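Fiber (Bovine adenovirus 4, PDB 4UE0) forms the fibre of the adenovirus capsid, whose trimeric head domain, the part described here, probably attaches the virion to a receptor on the host cell. Local coordinates at residues R12-Q26 with V49-I63. Sequence-based numbering, arbitrary orientation.
Sequences RVVGFMDFIIALGWQ and VTTIYFQADSGLESI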
ATOM      1  N   ARG A  12       8.545  15.638   5.205  1.00 19.23           N
ATOM      2  CA  ARG A  12       8.538  16.246   6.525  1.00 21.05           C
ATOM      3  C   ARG A  12       8.804  15.154   7.542  1.00 19.14           C
ATOM      4  O   ARG A  12       8.091  14.152   7.601  1.00 20.12           O
ATOM      5  CB  ARG A  12       7.174  16.883   6.785  1.00 23.37           C
ATOM      6  CG  ARG A  12       6.907  17.333   8.209  1.00 22.81           C
ATOM      7  CD  ARG A  12       7.939  18.356   8.669  1.00 25.42           C
ATOM      8  NE  ARG A  12       7.725  18.688  10.071  1.00 28.13           N
ATOM      9  CZ  ARG A  12       6.764  19.498  10.507  1.00 26.20           C
ATOM     10  NH1 ARG A  12       5.945  20.114   9.653  1.00 29.07           N
ATOM     11  NH2 ARG A  12       6.619  19.690  11.808  1.00 32.38           N
ATOM     12  N   VAL A  13       9.837  15.357   8.339  1.00 20.07           N
ATOM     13  CA  VAL A  13      10.106  14.525   9.470  1.00 17.37           C
ATOM     14  C   VAL A  13       9.441  15.185  10.672  1.00 17.71           C
ATOM     15  O   VAL A  13       9.564  16.405  10.849  1.00 20.86           O
ATOM     16  CB  VAL A  13      11.618  14.358   9.642  1.00 23.53           C
ATOM     17  CG1 VAL A  13      11.924  13.683  10.952  1.00 27.11           C
ATOM     18  CG2 VAL A  13      12.192  13.567   8.479  1.00 26.86           C
ATOM     19  N   VAL A  14       8.699  14.411  11.454  1.00 16.71           N
ATOM     20  CA  VAL A  14       8.017  14.924  12.641  1.00 16.68           C
ATOM     21  C   VAL A  14       8.530  14.191  13.864  1.00 15.79           C
ATOM     22  O   VAL A  14       8.387  12.973  13.958  1.00 17.24           O
ATOM     23  CB  VAL A  14       6.499  14.688  12.530  1.00 18.36           C
ATOM     24  CG1 VAL A  14       5.763  15.215  13.759  1.00 18.66           C
ATOM     25  CG2 VAL A  14       5.949  15.346  11.279  1.00 19.41           C
ATOM     26  N   GLY A  15       9.095  14.935  14.809  1.00 17.21           N
ATOM     27  CA  GLY A  15       9.352  14.396  16.135  1.00 17.17           C
ATOM     28  C   GLY A  15       8.093  14.513  16.978  1.00 17.47           C
ATOM     29  O   GLY A  15       7.539  15.594  17.126  1.00 21.89           O
ATOM     30  N   PHE A  16       7.612  13.401  17.508  1.00 17.79           N
ATOM     31  CA  PHE A  16       6.401  13.402  18.311  1.00 16.09           C
ATOM     32  C   PHE A  16       6.658  12.535  19.509  1.00 14.69           C
ATOM     33  O   PHE A  16       6.995  11.367  19.379  1.00 14.87           O
ATOM     34  CB  PHE A  16       5.201  12.868  17.547  1.00 15.43           C
ATOM     35  CG  PHE A  16       3.904  13.042  18.283  1.00 14.14           C
ATOM     36  CD1 PHE A  16       3.291  14.270  18.321  1.00 16.25           C
ATOM     37  CD2 PHE A  16       3.320  11.994  18.938  1.00 14.53           C
ATOM     38  CE1 PHE A  16       2.118  14.456  19.018  1.00 15.07           C
ATOM     39  CE2 PHE A  16       2.140  12.168  19.635  1.00 13.35           C
ATOM     40  CZ  PHE A  16       1.528  13.431  19.662  1.00 13.68           C
ATOM     41  N   MET A  17       6.495  13.231  20.626  0.50 17.98           N
ATOM     42  CA  MET A  17       7.040  12.835  21.841  0.50 17.85           C
ATOM     43  C   MET A  17       8.477  12.433  21.477  0.50 16.86           C
ATOM     44  O   MET A  17       9.197  13.241  20.828  0.50 16.27           O
ATOM     45  CB  MET A  17       6.126  11.769  22.429  0.50 17.68           C
ATOM     46  CG  MET A  17       4.656  12.261  22.420  0.50 18.43           C
ATOM     47  SD  MET A  17       4.192  13.582  23.605  0.50 19.22           S
ATOM     48  CE  MET A  17       2.942  14.622  22.834  0.50 18.71           C
ATOM     49  N   ASP A  18       8.839  11.200  21.856  0.50 13.60           N
ATOM     50  CA  ASP A  18      10.177  10.667  21.863  0.50 14.07           C
ATOM     51  C   ASP A  18      10.408   9.749  20.650  0.50 15.27           C
ATOM     52  O   ASP A  18      11.310   8.912  20.698  0.50 17.86           O
ATOM     53  CB  ASP A  18      10.320   9.896  23.194  0.50 16.04           C
ATOM     54  CG  ASP A  18      11.760   9.681  23.639  0.50 14.77           C
ATOM     55  OD1 ASP A  18      12.687  10.425  23.247  0.50 14.72           O
ATOM     56  OD2 ASP A  18      11.937   8.681  24.365  0.50 16.50           O
ATOM     57  N   PHE A  19       9.627   9.891  19.568  1.00 13.97           N
ATOM     58  CA  PHE A  19       9.866   9.101  18.358  1.00 14.30           C
ATOM     59  C   PHE A  19       9.676   9.986  17.119  1.00 15.15           C
ATOM     60  O   PHE A  19       9.306  11.175  17.210  1.00 20.10           O
ATOM     61  CB  PHE A  19       9.035   7.800  18.341  1.00 14.09           C
ATOM     62  CG  PHE A  19       7.538   8.009  18.259  1.00 13.70           C
ATOM     63  CD1 PHE A  19       6.773   8.167  19.415  1.00 14.14           C
ATOM     64  CD2 PHE A  19       6.877   8.039  17.021  1.00 14.04           C
ATOM     65  CE1 PHE A  19       5.397   8.335  19.356  1.00 14.98           C
ATOM     66  CE2 PHE A  19       5.503   8.210  16.962  1.00 15.84           C
ATOM     67  CZ  PHE A  19       4.779   8.395  18.127  1.00 15.11           C
ATOM     68  N   ILE A  20      10.009   9.430  15.957  1.00 14.98           N
ATOM     69  CA  ILE A  20       9.991  10.125  14.650  1.00 17.33           C
ATOM     70  C   ILE A  20       9.007   9.426  13.746  1.00 15.69           C
ATOM     71  O   ILE A  20       8.952   8.191  13.701  1.00 16.79           O
ATOM     72  CB  ILE A  20      11.380   9.982  13.916  1.00 24.89           C
ATOM     73  CG1 ILE A  20      12.429  10.854  14.575  1.00 28.18           C
ATOM     74  CG2 ILE A  20      11.319  10.320  12.408  1.00 27.61           C
ATOM     75  CD1 ILE A  20      12.276  12.343  14.336  1.00 29.19           C
ATOM     76  N   ILE A  21       8.271  10.235  12.984  1.00 13.98           N
ATOM     77  CA  ILE A  21       7.577   9.746  11.809  1.00 14.73           C
ATOM     78  C   ILE A  21       8.034  10.570  10.626  1.00 15.66           C
ATOM     79  O   ILE A  21       8.439  11.732  10.774  1.00 18.47           O
ATOM     80  CB  ILE A  21       6.058   9.780  11.899  1.00 16.12           C
ATOM     81  CG1 ILE A  21       5.495  11.181  11.962  1.00 18.68           C
ATOM     82  CG2 ILE A  21       5.593   8.911  13.017  1.00 17.75           C
ATOM     83  CD1 ILE A  21       4.024  11.203  11.622  1.00 18.09           C
ATOM     84  N   ALA A  22       8.052   9.944   9.455  1.00 13.88           N
ATOM     85  CA  ALA A  22       8.548  10.610   8.255  1.00 15.50           C
ATOM     86  C   ALA A  22       7.494  10.523   7.163  1.00 13.56           C
ATOM     87  O   ALA A  22       7.144   9.430   6.706  1.00 14.29           O
ATOM     88  CB  ALA A  22       9.874  10.033   7.800  1.00 16.94           C
ATOM     89  N   LEU A  23       7.000  11.693   6.781  1.00 14.30           N
ATOM     90  CA  LEU A  23       5.929  11.856   5.795  1.00 13.94           C
ATOM     91  C   LEU A  23       6.455  12.352   4.470  1.00 15.65           C
ATOM     92  O   LEU A  23       7.378  13.166   4.429  1.00 18.63           O
ATOM     93  CB  LEU A  23       4.894  12.838   6.309  1.00 15.77           C
ATOM     94  CG  LEU A  23       4.236  12.490   7.642  1.00 16.34           C
ATOM     95  CD1 LEU A  23       3.454  13.688   8.189  1.00 18.78           C
ATOM     96  CD2 LEU A  23       3.330  11.299   7.444  1.00 15.63           C
ATOM     97  N   GLY A  24       5.856  11.845   3.411  1.00 15.37           N
ATOM     98  CA  GLY A  24       6.096  12.326   2.064  1.00 16.26           C
ATOM     99  C   GLY A  24       4.781  12.708   1.459  1.00 15.90           C
ATOM    100  O   GLY A  24       3.730  12.145   1.796  1.00 16.63           O
ATOM    101  N   TRP A  25       4.805  13.671   0.568  1.00 16.70           N
ATOM    102  CA  TRP A  25       3.599  14.088  -0.128  1.00 18.60           C
ATOM    103  C   TRP A  25       3.910  14.362  -1.582  1.00 19.78           C
ATOM    104  O   TRP A  25       5.068  14.678  -1.945  1.00 21.61           O
ATOM    105  CB  TRP A  25       2.976  15.322   0.546  1.00 21.38           C
ATOM    106  CG  TRP A  25       3.879  16.527   0.558  1.00 22.87           C
ATOM    107  CD1 TRP A  25       4.758  16.910   1.559  1.00 23.32           C
ATOM    108  CD2 TRP A  25       4.017  17.495  -0.482  1.00 28.02           C
ATOM    109  NE1 TRP A  25       5.420  18.052   1.181  1.00 27.91           N
ATOM    110  CE2 TRP A  25       4.987  18.429  -0.065  1.00 27.31           C
ATOM    111  CE3 TRP A  25       3.416  17.663  -1.733  1.00 29.27           C
ATOM    112  CZ2 TRP A  25       5.369  19.531  -0.865  1.00 32.55           C
ATOM    113  CZ3 TRP A  25       3.797  18.755  -2.533  1.00 33.78           C
ATOM    114  CH2 TRP A  25       4.758  19.675  -2.091  1.00 38.18           C
ATOM    115  N   GLN A  26       2.881  14.199  -2.421  1.00 19.76           N
ATOM    116  CA  GLN A  26       2.993  14.504  -3.856  0.50 20.42           C
ATOM    117  C   GLN A  26       1.661  15.031  -4.368  1.00 19.62           C
ATOM    118  O   GLN A  26       0.580  14.623  -3.910  1.00 20.20           O
ATOM    119  CB  GLN A  26       3.394  13.284  -4.722  0.50 21.45           C
ATOM    120  CG  GLN A  26       4.385  12.291  -4.134  0.50 28.47           C
ATOM    121  CD  GLN A  26       4.259  10.906  -4.770  0.50 31.35           C
ATOM    122  OE1 GLN A  26       4.369   9.873  -4.094  0.50 30.98           O
ATOM    123  NE2 GLN A  26       4.005  10.882  -6.076  0.50 32.78           N
ATOM    124  N   VAL A  49      -0.150   5.713  21.742  1.00 15.51           N
ATOM    125  CA  VAL A  49      -0.755   6.868  21.123  1.00 17.90           C
ATOM    126  C   VAL A  49      -1.943   6.516  20.243  1.00 15.23           C
ATOM    127  O   VAL A  49      -2.002   5.455  19.593  1.00 15.13           O
ATOM    128  CB  VAL A  49       0.215   7.729  20.316  1.00 23.49           C
ATOM    129  CG1 VAL A  49       1.373   8.220  21.154  1.00 28.19           C
ATOM    130  CG2 VAL A  49       0.709   7.001  19.121  1.00 24.88           C
ATOM    131  N   THR A  50      -2.902   7.439  20.238  1.00 15.50           N
ATOM    132  CA  THR A  50      -4.024   7.389  19.327  1.00 14.41           C
ATOM    133  C   THR A  50      -3.945   8.490  18.291  1.00 13.71           C
ATOM    134  O   THR A  50      -4.590   8.390  17.250  1.00 15.85           O
ATOM    135  CB  THR A  50      -5.376   7.490  20.067  1.00 19.89           C
ATOM    136  OG1 THR A  50      -5.397   8.650  20.903  1.00 27.70           O
ATOM    137  CG2 THR A  50      -5.583   6.292  20.928  1.00 21.88           C
ATOM    138  N   THR A  51      -3.222   9.553  18.585  1.00 13.08           N
ATOM    139  CA  THR A  51      -3.158  10.714  17.696  1.00 12.55           C
ATOM    140  C   THR A  51      -1.745  11.255  17.643  1.00 12.30           C
ATOM    141  O   THR A  51      -1.101  11.382  18.689  1.00 15.58           O
ATOM    142  CB  THR A  51      -4.090  11.861  18.162  1.00 15.68           C
ATOM    143  OG1 THR A  51      -5.405  11.353  18.441  1.00 17.58           O
ATOM    144  CG2 THR A  51      -4.136  12.984  17.151  1.00 15.40           C
ATOM    145  N   ILE A  52      -1.262  11.535  16.438  1.00 11.61           N
ATOM    146  CA  ILE A  52      -0.028  12.267  16.224  1.00 11.32           C
ATOM    147  C   ILE A  52      -0.403  13.566  15.547  1.00 11.92           C
ATOM    148  O   ILE A  52      -1.104  13.559  14.544  1.00 14.41           O
ATOM    149  CB  ILE A  52       0.952  11.481  15.338  1.00 11.79           C
ATOM    150  CG1 ILE A  52       1.391  10.201  16.042  1.00 12.01           C
ATOM    151  CG2 ILE A  52       2.140  12.334  14.973  1.00 13.33           C
ATOM    152  CD1 ILE A  52       2.176   9.251  15.146  1.00 13.95           C
ATOM    153  N   TYR A  53       0.023  14.689  16.120  1.00 12.31           N
ATOM    154  CA  TYR A  53      -0.314  15.991  15.560  1.00 13.17           C
ATOM    155  C   TYR A  53       0.938  16.855  15.505  1.00 13.74           C
ATOM    156  O   TYR A  53       1.905  16.637  16.244  1.00 14.21           O
ATOM    157  CB  TYR A  53      -1.417  16.663  16.392  1.00 13.93           C
ATOM    158  CG  TYR A  53      -1.061  16.823  17.820  1.00 13.84           C
ATOM    159  CD1 TYR A  53      -0.175  17.820  18.237  1.00 15.32           C
ATOM    160  CD2 TYR A  53      -1.539  15.944  18.764  1.00 15.64           C
ATOM    161  CE1 TYR A  53       0.216  17.912  19.538  1.00 15.84           C
ATOM    162  CE2 TYR A  53      -1.181  16.075  20.097  1.00 16.98           C
ATOM    163  CZ  TYR A  53      -0.284  17.063  20.477  1.00 16.98           C
ATOM    164  OH  TYR A  53       0.103  17.169  21.802  1.00 22.96           O
ATOM    165  N   PHE A  54       0.905  17.856  14.652  1.00 13.90           N
ATOM    166  CA  PHE A  54       2.028  18.732  14.456  1.00 15.79           C
ATOM    167  C   PHE A  54       1.593  19.898  13.580  1.00 15.65           C
ATOM    168  O   PHE A  54       0.542  19.875  12.946  1.00 17.19           O
ATOM    169  CB  PHE A  54       3.207  17.973  13.812  1.00 16.33           C
ATOM    170  CG  PHE A  54       2.878  17.372  12.477  1.00 15.81           C
ATOM    171  CD1 PHE A  54       2.252  16.128  12.389  1.00 15.72           C
ATOM    172  CD2 PHE A  54       3.185  18.060  11.318  1.00 17.28           C
ATOM    173  CE1 PHE A  54       1.940  15.595  11.161  1.00 16.16           C
ATOM    174  CE2 PHE A  54       2.886  17.536  10.094  1.00 17.81           C
ATOM    175  CZ  PHE A  54       2.267  16.307  10.011  1.00 17.12           C
ATOM    176  N   GLN A  55       2.445  20.901  13.537  1.00 17.43           N
ATOM    177  CA  GLN A  55       2.178  22.084  12.742  1.00 19.70           C
ATOM    178  C   GLN A  55       2.818  21.886  11.375  1.00 21.86           C
ATOM    179  O   GLN A  55       4.007  21.553  11.254  1.00 23.89           O
ATOM    180  CB  GLN A  55       2.677  23.332  13.460  1.00 24.41           C
ATOM    181  CG  GLN A  55       2.091  24.635  12.962  1.00 29.20           C
ATOM    182  CD  GLN A  55       2.507  25.792  13.847  1.00 33.75           C
ATOM    183  OE1 GLN A  55       3.217  25.610  14.844  1.00 38.93           O
ATOM    184  NE2 GLN A  55       2.067  26.985  13.494  1.00 41.06           N
ATOM    185  N   ALA A  56       2.006  22.073  10.341  1.00 23.62           N
ATOM    186  CA  ALA A  56       2.419  21.755   8.992  1.00 25.88           C
ATOM    187  C   ALA A  56       3.211  22.854   8.418  1.00 28.61           C
ATOM    188  O   ALA A  56       2.950  24.020   8.691  1.00 35.02           O
ATOM    189  CB  ALA A  56       1.224  21.506   8.097  1.00 27.72           C
ATOM    190  N   ASP A  57       4.141  22.426   7.575  1.00 36.09           N
ATOM    191  CA  ASP A  57       4.874  23.265   6.650  1.00 36.67           C
ATOM    192  C   ASP A  57       4.015  23.549   5.399  1.00 34.99           C
ATOM    193  O   ASP A  57       3.014  22.861   5.113  1.00 36.14           O
ATOM    194  CB  ASP A  57       6.165  22.522   6.242  1.00 37.05           C
ATOM    195  CG  ASP A  57       5.895  21.061   5.801  1.00 36.86           C
ATOM    196  OD1 ASP A  57       5.648  20.192   6.653  1.00 32.62           O
ATOM    197  OD2 ASP A  57       5.926  20.809   4.596  1.00 38.74           O
ATOM    198  N   SER A  58       4.436  24.549   4.629  1.00 39.57           N
ATOM    199  CA  SER A  58       3.739  24.940   3.397  1.00 33.83           C
ATOM    200  C   SER A  58       3.508  23.776   2.414  1.00 28.78           C
ATOM    201  O   SER A  58       2.412  23.644   1.814  1.00 32.18           O
ATOM    202  CB  SER A  58       4.549  26.036   2.695  1.00 30.45           C
ATOM    203  OG  SER A  58       5.840  25.564   2.297  1.00 41.74           O
ATOM    204  N   GLY A  59       4.555  22.962   2.240  1.00 26.34           N
ATOM    205  CA  GLY A  59       4.507  21.858   1.295  1.00 26.29           C
ATOM    206  C   GLY A  59       3.378  20.912   1.668  1.00 28.99           C
ATOM    207  O   GLY A  59       2.488  20.608   0.879  1.00 28.92           O
ATOM    208  N   LEU A  60       3.387  20.466   2.906  1.00 25.92           N
ATOM    209  CA  LEU A  60       2.420  19.476   3.326  1.00 24.03           C
ATOM    210  C   LEU A  60       1.007  20.038   3.345  1.00 21.37           C
ATOM    211  O   LEU A  60       0.017  19.364   3.000  1.00 24.09           O
ATOM    212  CB  LEU A  60       2.814  18.989   4.696  1.00 27.08           C
ATOM    213  CG  LEU A  60       2.163  17.741   5.201  1.00 28.89           C
ATOM    214  CD1 LEU A  60       2.178  16.568   4.216  1.00 24.80           C
ATOM    215  CD2 LEU A  60       2.903  17.376   6.463  1.00 29.88           C
ATOM    216  N   GLU A  61       0.882  21.287   3.764  1.00 23.46           N
ATOM    217  CA  GLU A  61      -0.437  21.869   3.804  1.00 21.74           C
ATOM    218  C   GLU A  61      -1.067  21.855   2.404  1.00 22.87           C
ATOM    219  O   GLU A  61      -2.296  21.835   2.303  1.00 25.58           O
ATOM    220  CB  GLU A  61      -0.408  23.296   4.317  1.00 27.45           C
ATOM    221  CG  GLU A  61      -0.382  23.482   5.821  1.00 34.60           C
ATOM    222  CD  GLU A  61      -0.594  24.936   6.204  1.00 41.17           C
ATOM    223  OE1 GLU A  61       0.274  25.757   5.854  1.00 57.14           O
ATOM    224  OE2 GLU A  61      -1.620  25.264   6.831  1.00 38.46           O
ATOM    225  N   SER A  62      -0.240  21.885   1.341  1.00 22.98           N
ATOM    226  CA  SER A  62      -0.738  22.030  -0.032  1.00 23.31           C
ATOM    227  C   SER A  62      -1.568  20.844  -0.517  1.00 25.27           C
ATOM    228  O   SER A  62      -2.280  20.983  -1.517  1.00 24.86           O
ATOM    229  CB  SER A  62       0.419  22.348  -1.008  1.00 26.23           C
ATOM    230  OG  SER A  62       1.285  21.243  -1.302  1.00 25.59           O
ATOM    231  N   ILE A  63      -1.490  19.692   0.156  1.00 22.61           N
ATOM    232  CA  ILE A  63      -2.227  18.533  -0.315  1.00 19.68           C
ATOM    233  C   ILE A  63      -3.625  18.455   0.316  1.00 18.73           C
ATOM    234  O   ILE A  63      -4.437  17.588  -0.061  1.00 22.30           O
ATOM    235  CB  ILE A  63      -1.460  17.192  -0.107  1.00 18.73           C
ATOM    236  CG1 ILE A  63      -1.360  16.816   1.382  1.00 19.79           C
ATOM    237  CG2 ILE A  63      -0.094  17.214  -0.785  1.00 22.36           C
ATOM    238  CD1 ILE A  63      -0.906  15.408   1.623  1.00 19.76           C
TER
HETATM  239  O   HOH W   1       7.298  19.287   2.789  1.00 45.89           O
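Arg12 reaches across to the chain around Asp57 and grips Gln55 O end-on, NH1 at 2.9 Å and NH2 at 3.3 Å. NH1 also forms a salt bridge with Asp57 OD1 (3.0 Å), meeting its anti lone pair; both acceptors lie in the guanidinium plane, and the bend at chi2 (59°) swings the chain toward them. The other carboxylate oxygen, OD2, caps the short helix 58-61 through Leu60 N and takes a bond from a water that accepts from Trp25 NE1. The indole lays one face over the Gly59-Leu60 peptide of this helix, with CZ2 3.3 Å from Gly59 CA and the Gly59 carbonyl oxygen over the ring system. Farther along, Val14 CG2 stands over the centre of the Phe54 ring, 3.7 Å from its centroid, while Leu23 CD1 packs obliquely against Phe54 CZ. Phe16 turns its edge to the face of Tyr53 in a T-shaped pair, planes at 83°, and receives Ile52 CA over one of its own faces. Ile52 and Ile21 reach toward each other tip to tip, the CD1 of each against the CG2 of the other (both 4.0 Å). Ile97 and Ile99 of strand 96-101 extend this core. Hairpin 12-26 and edge strand 51-55 thus belong to two antiparallel sheets packed face to face, the beta-sandwich of the fibre head.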